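Local coordinates for subtilisin-like protein (Prochloron didemni, PDB 3ZXY) that probably acts as a serine-type endopeptidase of the subtilisin family, the chain being the protease domain of the longer PatA protein, at residues 12-17 against 58-63; 149-154 against 176-181; 92-97 against 124-129. The protein carries 1 engineered substitution. All coordinates share one frame; numbering follows the deposited sequence.

Contact 1: 12-17 against 58-63; sequences VAILDG and IIFGQP
V12 and I14, on the strand that begins at 11, meet I59 and F60, the last two residues of the helix that ends at 60. The F60 ring is approached at its rim: CB of V12 lies 3.7 Å from F60 CZ, and CG1 of I14, close to the ring plane, is 3.9 Å from F60 CE2. The I14 and F60 side chains run alongside one another with opposite headings, so the isoleucine brushes the ring's edge and does not stack on it. One face of the same ring is covered from within the helix by I59 CG2, which sits 3.7 Å above the centre. The two isoleucines meet differently, tip to tip, with I14 CD1 only 3.5 Å from I59 CD1, tighter than usual for two methyl carbons. The outer torsions explain this reach: I59 runs extended to its end (chi2 172°), carrying CD1 out toward the strand, whereas I14 is bent (chi2 -63°). All four residues are buried, and helix 210-230 adds P215 against I59 and A222 against V12. Past the ring, the chain leaves the helix at G61, where Q62 NE2 turns back to F60 O at 2.9 Å and also bonds to P72 O. On the strand, D16 lies beyond this apolar patch; its OD1 accepts G17 N at 2.7 Å and is also bonded to H51 ND1. H51 belongs to helix 47-60, so the packing joins the strand and helix carrying the predicted aspartate and histidine of the subtilase catalytic triad.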
loop_
_atom_site.group_PDB
_atom_site.type_symbol
_atom_site.label_atom_id
_atom_site.label_comp_id
_atom_site.label_asym_id
_atom_site.label_seq_id
_atom_site.Cartn_x
_atom_site.Cartn_y
_atom_site.Cartn_z
ATOM N N VAL A 12 0.151 -1.174 -10.229
ATOM C CA VAL A 12 0.079 -0.756 -8.834
ATOM C C VAL A 12 0.218 0.762 -8.808
ATOM O O VAL A 12 1.221 1.299 -9.275
ATOM C CB VAL A 12 1.214 -1.371 -8.007
ATOM C CG1 VAL A 12 1.111 -0.954 -6.553
ATOM C CG2 VAL A 12 1.233 -2.882 -8.160
ATOM N N ALA A 13 -0.793 1.441 -8.283
ATOM C CA ALA A 13 -0.766 2.900 -8.149
ATOM C C ALA A 13 -0.293 3.288 -6.760
ATOM O O ALA A 13 -0.703 2.667 -5.771
ATOM C CB ALA A 13 -2.136 3.480 -8.409
ATOM N N ILE A 14 0.579 4.290 -6.702
ATOM C CA ILE A 14 1.071 4.858 -5.458
ATOM C C ILE A 14 0.447 6.246 -5.368
ATOM O O ILE A 14 0.767 7.119 -6.166
ATOM C CB ILE A 14 2.609 5.016 -5.467
ATOM C CG1 ILE A 14 3.298 3.686 -5.776
ATOM C CG2 ILE A 14 3.097 5.622 -4.144
ATOM C CD1 ILE A 14 3.058 2.607 -4.749
ATOM N N LEU A 15 -0.435 6.447 -4.386
ATOM C CA LEU A 15 -1.056 7.736 -4.140
ATOM C C LEU A 15 -0.371 8.288 -2.910
ATOM O O LEU A 15 -0.698 7.927 -1.779
ATOM C CB LEU A 15 -2.559 7.580 -3.904
ATOM C CG LEU A 15 -3.419 7.500 -5.169
ATOM C CD1 LEU A 15 -3.001 6.398 -6.135
ATOM C CD2 LEU A 15 -4.873 7.335 -4.749
ATOM N N ASP A 16 0.608 9.140 -3.127
ATOM C CA ASP A 16 1.460 9.585 -2.045
ATOM C C ASP A 16 2.013 10.959 -2.406
ATOM O O ASP A 16 1.393 11.717 -3.151
ATOM C CB ASP A 16 2.572 8.544 -1.786
ATOM C CG ASP A 16 3.003 8.507 -0.332
ATOM O OD1 ASP A 16 3.671 9.455 0.105
ATOM O OD2 ASP A 16 2.656 7.540 0.387
ATOM N N GLY A 17 3.169 11.283 -1.867
ATOM C CA GLY A 17 3.866 12.477 -2.309
ATOM C C GLY A 17 4.580 12.259 -3.620
ATOM O O GLY A 17 4.548 11.168 -4.201
ATOM N N ILE A 58 9.845 0.879 -1.841
ATOM C CA ILE A 58 9.578 -0.401 -1.181
ATOM C C ILE A 58 8.989 -1.410 -2.159
ATOM O O ILE A 58 9.273 -2.616 -2.071
ATOM C CB ILE A 58 8.671 -0.203 0.062
ATOM C CG1 ILE A 58 9.456 0.492 1.171
ATOM C CG2 ILE A 58 8.129 -1.537 0.573
ATOM C CD1 ILE A 58 8.557 1.107 2.235
ATOM N N ILE A 59 8.181 -0.920 -3.093
ATOM C CA ILE A 59 7.547 -1.771 -4.102
ATOM C C ILE A 59 8.406 -1.874 -5.355
ATOM O O ILE A 59 8.635 -2.967 -5.866
ATOM C CB ILE A 59 6.136 -1.246 -4.468
ATOM C CG1 ILE A 59 5.283 -1.159 -3.195
ATOM C CG2 ILE A 59 5.473 -2.122 -5.540
ATOM C CD1 ILE A 59 3.948 -0.472 -3.384
ATOM N N PHE A 60 8.889 -0.737 -5.867
ATOM C CA PHE A 60 9.483 -0.692 -7.211
ATOM C C PHE A 60 10.997 -0.577 -7.273
ATOM O O PHE A 60 11.558 -0.557 -8.370
ATOM C CB PHE A 60 8.855 0.443 -8.025
ATOM C CG PHE A 60 7.380 0.262 -8.244
ATOM C CD1 PHE A 60 6.921 -0.743 -9.104
ATOM C CD2 PHE A 60 6.464 1.078 -7.607
ATOM C CE1 PHE A 60 5.560 -0.931 -9.311
ATOM C CE2 PHE A 60 5.102 0.879 -7.815
ATOM C CZ PHE A 60 4.669 -0.116 -8.651
ATOM N N GLY A 61 11.672 -0.489 -6.135
ATOM C CA GLY A 61 13.130 -0.504 -6.142
ATOM C C GLY A 61 13.643 -1.743 -6.861
ATOM O O GLY A 61 13.078 -2.831 -6.734
ATOM N N GLN A 62 14.717 -1.591 -7.619
ATOM C CA GLN A 62 15.146 -2.660 -8.506
ATOM C C GLN A 62 16.188 -3.569 -7.863
ATOM O O GLN A 62 16.908 -3.176 -6.953
ATOM C CB GLN A 62 15.626 -2.064 -9.814
ATOM C CG GLN A 62 14.529 -1.324 -10.556
ATOM C CD GLN A 62 13.469 -2.256 -11.107
ATOM O OE1 GLN A 62 13.779 -3.165 -11.885
ATOM N NE2 GLN A 62 12.214 -2.030 -10.721
ATOM N N PRO A 63 16.254 -4.817 -8.332
ATOM C CA PRO A 63 17.227 -5.731 -7.747
ATOM C C PRO A 63 18.656 -5.225 -7.898
ATOM O O PRO A 63 18.997 -4.623 -8.916
ATOM C CB PRO A 63 17.040 -7.011 -8.575
ATOM C CG PRO A 63 15.650 -6.942 -9.079
ATOM C CD PRO A 63 15.383 -5.480 -9.317
#

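Contact 2: 149-154 against 176-181; sequences CDCLHV and FSNWGS
N178 inserts its side chain against the small disulfide loop of C149 and C151, and can be followed outward atom by atom. CB packs 3.6 Å from C151 O. The first torsion (chi1 -69°) sets CG anti to the carbonyl carbon, which brings CG to 3.3 Å from C151 SG, beside the disulfide. OD1 then accepts the C149 N-H at 3.1 Å in a fairly straight bond (161° at the hydrogen), with G148 N as a second, weak donor. ND2 lies 3.4 Å from H153 CD2, but its hydrogen-bond partners are N147 OD1 and A144 O; H153 NE2 shares that N147 oxygen. The amide is thereby gripped at both ends. These partners belong to the loop following strand 139-143, which in subtilases carries the oxyanion-hole asparagine, so N178 ties the 176-181 loop to residues on either side of that asparagine, A144 before it, N147 and C149 after it. The disulfide spans a single residue, D150, which is the centre of an inverse gamma turn. W179 packs against this turn, anchored by its own N to C149 O at 3.0 Å. With chi1 at 51°, CG sits between the backbone N and the carbonyl carbon, and the C149-D150 peptide lies over one face of the indole. On that face D150 CB stands 3.7 Å from the centroid of the six-membered ring, a CH-pi contact, while NE1 bonds to G148 O. A serine in place of W179 would probably leave D150 CB without the ring it rests on and G148 O without this donor. Farther along, D150 OD1 accepts a bond of 2.6 Å from a water, which in turn accepts one of 2.8 Å from S181 N.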
loop_
_atom_site.group_PDB
_atom_site.type_symbol
_atom_site.label_atom_id
_atom_site.label_comp_id
_atom_site.label_asym_id
_atom_site.label_seq_id
_atom_site.Cartn_x
_atom_site.Cartn_y
_atom_site.Cartn_z
ATOM N N CYS A 149 -4.338 3.748 19.109
ATOM C CA CYS A 149 -5.625 3.747 19.792
ATOM C C CYS A 149 -6.588 2.745 19.203
ATOM O O CYS A 149 -6.388 2.234 18.104
ATOM C CB CYS A 149 -6.313 5.127 19.756
ATOM S SG CYS A 149 -6.334 6.191 18.293
ATOM N N ASP A 150 -7.642 2.506 19.969
ATOM C CA ASP A 150 -8.794 1.727 19.538
ATOM C C ASP A 150 -9.607 2.684 18.671
ATOM O O ASP A 150 -10.644 3.205 19.088
ATOM C CB ASP A 150 -9.561 1.278 20.786
ATOM C CG ASP A 150 -10.802 0.476 20.477
ATOM O OD1 ASP A 150 -10.949 0.049 19.306
ATOM O OD2 ASP A 150 -11.612 0.286 21.398
ATOM N N CYS A 151 -9.061 2.950 17.497
ATOM C CA CYS A 151 -9.582 3.958 16.600
ATOM C C CYS A 151 -9.281 3.600 15.173
ATOM O O CYS A 151 -8.555 2.648 14.870
ATOM C CB CYS A 151 -8.942 5.311 16.895
ATOM S SG CYS A 151 -7.156 5.309 16.588
ATOM N N LEU A 152 -9.857 4.399 14.283
ATOM C CA LEU A 152 -9.842 4.118 12.851
ATOM C C LEU A 152 -9.468 5.342 12.024
ATOM O O LEU A 152 -9.966 6.447 12.309
ATOM C CB LEU A 152 -11.249 3.684 12.435
ATOM C CG LEU A 152 -11.861 2.462 13.121
ATOM C CD1 LEU A 152 -13.358 2.334 12.824
ATOM C CD2 LEU A 152 -11.089 1.209 12.716
ATOM N N HIS A 153 -8.673 5.127 10.983
ATOM C CA HIS A 153 -8.443 6.109 9.928
ATOM C C HIS A 153 -9.266 5.698 8.721
ATOM O O HIS A 153 -9.545 4.516 8.515
ATOM C CB HIS A 153 -6.975 6.145 9.494
ATOM C CG HIS A 153 -6.061 6.904 10.424
ATOM N ND1 HIS A 153 -4.938 7.518 9.984
ATOM C CD2 HIS A 153 -6.123 7.120 11.785
ATOM C CE1 HIS A 153 -4.304 8.081 11.027
ATOM N NE2 HIS A 153 -5.042 7.881 12.124
ATOM N N VAL A 154 -9.636 6.693 7.929
ATOM C CA VAL A 154 -10.136 6.496 6.581
ATOM C C VAL A 154 -9.053 6.950 5.606
ATOM O O VAL A 154 -8.346 7.942 5.852
ATOM C CB VAL A 154 -11.481 7.226 6.356
ATOM C CG1 VAL A 154 -12.555 6.630 7.258
ATOM C CG2 VAL A 154 -11.374 8.742 6.562
ATOM N N PHE A 176 2.571 1.946 18.421
ATOM C CA PHE A 176 2.093 3.060 17.601
ATOM C C PHE A 176 1.484 2.549 16.307
ATOM O O PHE A 176 1.977 2.780 15.197
ATOM C CB PHE A 176 3.226 4.073 17.398
ATOM C CG PHE A 176 3.689 4.689 18.686
ATOM C CD1 PHE A 176 2.793 5.382 19.487
ATOM C CD2 PHE A 176 4.991 4.525 19.145
ATOM C CE1 PHE A 176 3.192 5.933 20.690
ATOM C CE2 PHE A 176 5.386 5.078 20.334
ATOM C CZ PHE A 176 4.491 5.781 21.110
ATOM N N SER A 177 0.373 1.845 16.470
ATOM C CA SER A 177 -0.359 1.274 15.356
ATOM C C SER A 177 -1.807 1.101 15.804
ATOM O O SER A 177 -2.073 0.547 16.873
ATOM C CB SER A 177 0.278 -0.065 14.935
ATOM O OG SER A 177 -0.261 -0.513 13.688
ATOM N N ASN A 178 -2.757 1.600 15.022
ATOM C CA ASN A 178 -4.166 1.620 15.437
ATOM C C ASN A 178 -4.857 0.275 15.331
ATOM O O ASN A 178 -4.532 -0.521 14.458
ATOM C CB ASN A 178 -4.942 2.646 14.617
ATOM C CG ASN A 178 -4.545 4.064 14.936
ATOM O OD1 ASN A 178 -4.164 4.356 16.058
ATOM N ND2 ASN A 178 -4.648 4.961 13.956
ATOM N N TRP A 179 -5.855 0.059 16.179
ATOM C CA TRP A 179 -6.486 -1.258 16.315
ATOM C C TRP A 179 -7.985 -1.175 16.546
ATOM O O TRP A 179 -8.574 -2.001 17.222
ATOM C CB TRP A 179 -5.770 -2.041 17.422
ATOM C CG TRP A 179 -5.633 -1.303 18.723
ATOM C CD1 TRP A 179 -4.694 -0.327 19.052
ATOM C CD2 TRP A 179 -6.440 -1.469 19.934
ATOM N NE1 TRP A 179 -4.873 0.101 20.335
ATOM C CE2 TRP A 179 -5.900 -0.545 20.922
ATOM C CE3 TRP A 179 -7.521 -2.274 20.292
ATOM C CZ2 TRP A 179 -6.440 -0.435 22.191
ATOM C CZ3 TRP A 179 -8.041 -2.164 21.571
ATOM C CH2 TRP A 179 -7.503 -1.270 22.515
ATOM N N GLY A 180 -8.622 -0.189 15.924
ATOM C CA GLY A 180 -10.069 -0.045 16.004
ATOM C C GLY A 180 -10.815 -1.252 15.452
ATOM O O GLY A 180 -10.244 -2.056 14.711
ATOM N N SER A 181 -12.085 -1.353 15.792
ATOM C CA SER A 181 -12.851 -2.614 15.573
ATOM C C SER A 181 -12.848 -3.088 14.133
ATOM O O SER A 181 -12.713 -4.268 13.876
ATOM C CB SER A 181 -14.289 -2.501 16.056
ATOM O OG SER A 181 -14.953 -1.450 15.394
HETATM O O HOH W 1 -12.974 0.477 17.715
#

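Contact 3: 92-97 against 124-129; sequences LDLARG and GWLENA
L92 and W125 make the aromatic part of this interface between two nearly parallel helices. CD1 of L92 lies 3.7 Å from the centroid of the five-membered ring of W125 and 18° off its normal, a CH-pi contact over one face. The two side chains run side by side and point the same way; in L92 the first bond does not aim at the partner helix, and with CG anti to its N (chi1 174°) it is the CD1 branch that reaches the indole. Both residues are exposed, so this pair marks the outer margin of the contact.

Aliphatic packing fills the buried part. A95 CB is the central point of it, 3.8 Å from A129 CB and 4.1 Å from W125 CB, that is, against two residues one helical turn apart. On the buried side, L94 CB meets L126 CD1 at 4.2 Å, and L126 also rests on I98 of the same partner helix.

A third kind of contact is methyl against backbone: A95 CB comes to 3.4 Å from W125 O. Such closeness is consistent with the alanines at A95 and A129. The segment axes approach to 8.1 Å at an angle of 22°, and the CA atoms of A95 and L126 are 4.8 Å apart.

The charged groups lie along the first helix and do not take part across the interface. R96 NH1 bridges to D93 OD1, one turn back, with the acceptor in the guanidinium plane, and D93 OD2 accepts T90 N near the helix start.

The helices lead into strands 108-111 and 139-143, parallel neighbours in the central sheet, and helix 124-135 is the connection of a beta-alpha-beta crossover, the repeating unit of the alpha/beta subtilase fold.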
loop_
_atom_site.group_PDB
_atom_site.type_symbol
_atom_site.label_atom_id
_atom_site.label_comp_id
_atom_site.label_asym_id
_atom_site.label_seq_id
_atom_site.Cartn_x
_atom_site.Cartn_y
_atom_site.Cartn_z
ATOM N N LEU A 92 -11.410 14.882 -0.381
ATOM C CA LEU A 92 -11.760 15.101 -1.783
ATOM C C LEU A 92 -10.533 14.948 -2.685
ATOM O O LEU A 92 -10.623 14.366 -3.765
ATOM C CB LEU A 92 -12.406 16.480 -1.991
ATOM C CG LEU A 92 -12.696 16.901 -3.444
ATOM C CD1 LEU A 92 -13.615 15.895 -4.142
ATOM C CD2 LEU A 92 -13.280 18.308 -3.529
ATOM N N ASP A 93 -9.386 15.463 -2.240
ATOM C CA ASP A 93 -8.131 15.297 -2.986
ATOM C C ASP A 93 -7.760 13.816 -3.109
ATOM O O ASP A 93 -7.278 13.362 -4.145
ATOM C CB ASP A 93 -6.966 16.037 -2.309
ATOM C CG ASP A 93 -7.149 17.541 -2.274
ATOM O OD1 ASP A 93 -7.709 18.146 -3.231
ATOM O OD2 ASP A 93 -6.709 18.151 -1.267
ATOM N N LEU A 94 -7.935 13.078 -2.025
ATOM C CA LEU A 94 -7.733 11.623 -2.023
ATOM C C LEU A 94 -8.660 10.973 -3.024
ATOM O O LEU A 94 -8.242 10.119 -3.811
ATOM C CB LEU A 94 -8.013 10.996 -0.648
ATOM C CG LEU A 94 -6.926 10.981 0.420
ATOM C CD1 LEU A 94 -7.458 10.352 1.704
ATOM C CD2 LEU A 94 -5.737 10.217 -0.117
ATOM N N ALA A 95 -9.931 11.362 -2.984
ATOM C CA ALA A 95 -10.931 10.757 -3.881
ATOM C C ALA A 95 -10.554 10.983 -5.336
ATOM O O ALA A 95 -10.683 10.081 -6.165
ATOM C CB ALA A 95 -12.331 11.309 -3.602
ATOM N N ARG A 96 -10.079 12.182 -5.651
ATOM C CA ARG A 96 -9.646 12.503 -7.010
ATOM C C ARG A 96 -8.491 11.606 -7.462
ATOM O O ARG A 96 -8.465 11.142 -8.601
ATOM C CB ARG A 96 -9.223 13.970 -7.093
ATOM C CG ARG A 96 -8.887 14.425 -8.498
ATOM C CD ARG A 96 -8.447 15.883 -8.574
ATOM N NE ARG A 96 -9.421 16.818 -7.988
ATOM C CZ ARG A 96 -9.326 17.377 -6.779
ATOM N NH1 ARG A 96 -8.289 17.131 -5.981
ATOM N NH2 ARG A 96 -10.279 18.214 -6.363
ATOM N N GLY A 97 -7.540 11.360 -6.570
ATOM C CA GLY A 97 -6.409 10.501 -6.886
ATOM C C GLY A 97 -6.854 9.068 -7.118
ATOM O O GLY A 97 -6.326 8.376 -7.985
ATOM N N GLY A 124 -18.534 12.012 1.634
ATOM C CA GLY A 124 -19.213 11.300 0.573
ATOM C C GLY A 124 -18.357 11.099 -0.666
ATOM O O GLY A 124 -18.471 10.068 -1.323
ATOM N N TRP A 125 -17.492 12.065 -0.988
ATOM C CA TRP A 125 -16.637 11.944 -2.172
ATOM C C TRP A 125 -15.703 10.776 -2.021
ATOM O O TRP A 125 -15.445 10.042 -2.990
ATOM C CB TRP A 125 -15.778 13.182 -2.393
ATOM C CG TRP A 125 -16.507 14.464 -2.619
ATOM C CD1 TRP A 125 -16.599 15.549 -1.752
ATOM C CD2 TRP A 125 -17.259 14.862 -3.815
ATOM N NE1 TRP A 125 -17.337 16.555 -2.310
ATOM C CE2 TRP A 125 -17.768 16.210 -3.547
ATOM C CE3 TRP A 125 -17.552 14.260 -5.036
ATOM C CZ2 TRP A 125 -18.532 16.906 -4.471
ATOM C CZ3 TRP A 125 -18.328 14.970 -5.962
ATOM C CH2 TRP A 125 -18.806 16.262 -5.685
ATOM N N LEU A 126 -15.154 10.607 -0.815
ATOM C CA LEU A 126 -14.214 9.518 -0.559
ATOM C C LEU A 126 -14.958 8.187 -0.518
ATOM O O LEU A 126 -14.474 7.206 -1.074
ATOM C CB LEU A 126 -13.404 9.741 0.734
ATOM C CG LEU A 126 -12.355 8.676 1.054
ATOM C CD1 LEU A 126 -11.361 8.490 -0.098
ATOM C CD2 LEU A 126 -11.613 9.050 2.322
ATOM N N GLU A 127 -16.133 8.158 0.113
ATOM C CA GLU A 127 -16.959 6.948 0.130
ATOM C C GLU A 127 -17.238 6.482 -1.297
ATOM O O GLU A 127 -17.142 5.297 -1.603
ATOM C CB GLU A 127 -18.279 7.196 0.857
ATOM C CG GLU A 127 -18.147 7.283 2.370
ATOM C CD GLU A 127 -19.485 7.537 3.056
ATOM O OE1 GLU A 127 -20.356 8.210 2.472
ATOM O OE2 GLU A 127 -19.648 7.065 4.207
ATOM N N ASN A 128 -17.550 7.433 -2.169
ATOM C CA ASN A 128 -17.884 7.125 -3.556
ATOM C C ASN A 128 -16.683 6.594 -4.316
ATOM O O ASN A 128 -16.817 5.692 -5.138
ATOM C CB ASN A 128 -18.418 8.373 -4.268
ATOM C CG ASN A 128 -19.835 8.739 -3.844
ATOM O OD1 ASN A 128 -20.482 8.018 -3.078
ATOM N ND2 ASN A 128 -20.326 9.861 -4.351
ATOM N N ALA A 129 -15.505 7.154 -4.051
ATOM C CA ALA A 129 -14.298 6.703 -4.736
ATOM C C ALA A 129 -13.945 5.286 -4.299
ATOM O O ALA A 129 -13.515 4.462 -5.107
ATOM C CB ALA A 129 -13.140 7.654 -4.479
#

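How the contacts relate
Along the chain, contact 1 closes first, contact 3 follows and contact 2 comes last. Contact 1 takes in strand 11-16 of the seven-stranded parallel sheet and the end of helix 47-60; contact 3 pairs helix 91-103, against which A13 and L15 pack, with helix 124-135. Contacts 1 and 3, about 21 Å between centres, touch where L15 CD2 lies 3.5 Å from G97 C. Contacts 3 and 2, also about 21 Å between centres, meet through L126 CD2 and V154 CG2 at 4.3 Å. Contacts 1 and 2 do not touch, with about 25 Å between centres. Contact 3 thus lies between the strand carrying the predicted aspartate and strand 152-154, which follows the disulfide loop.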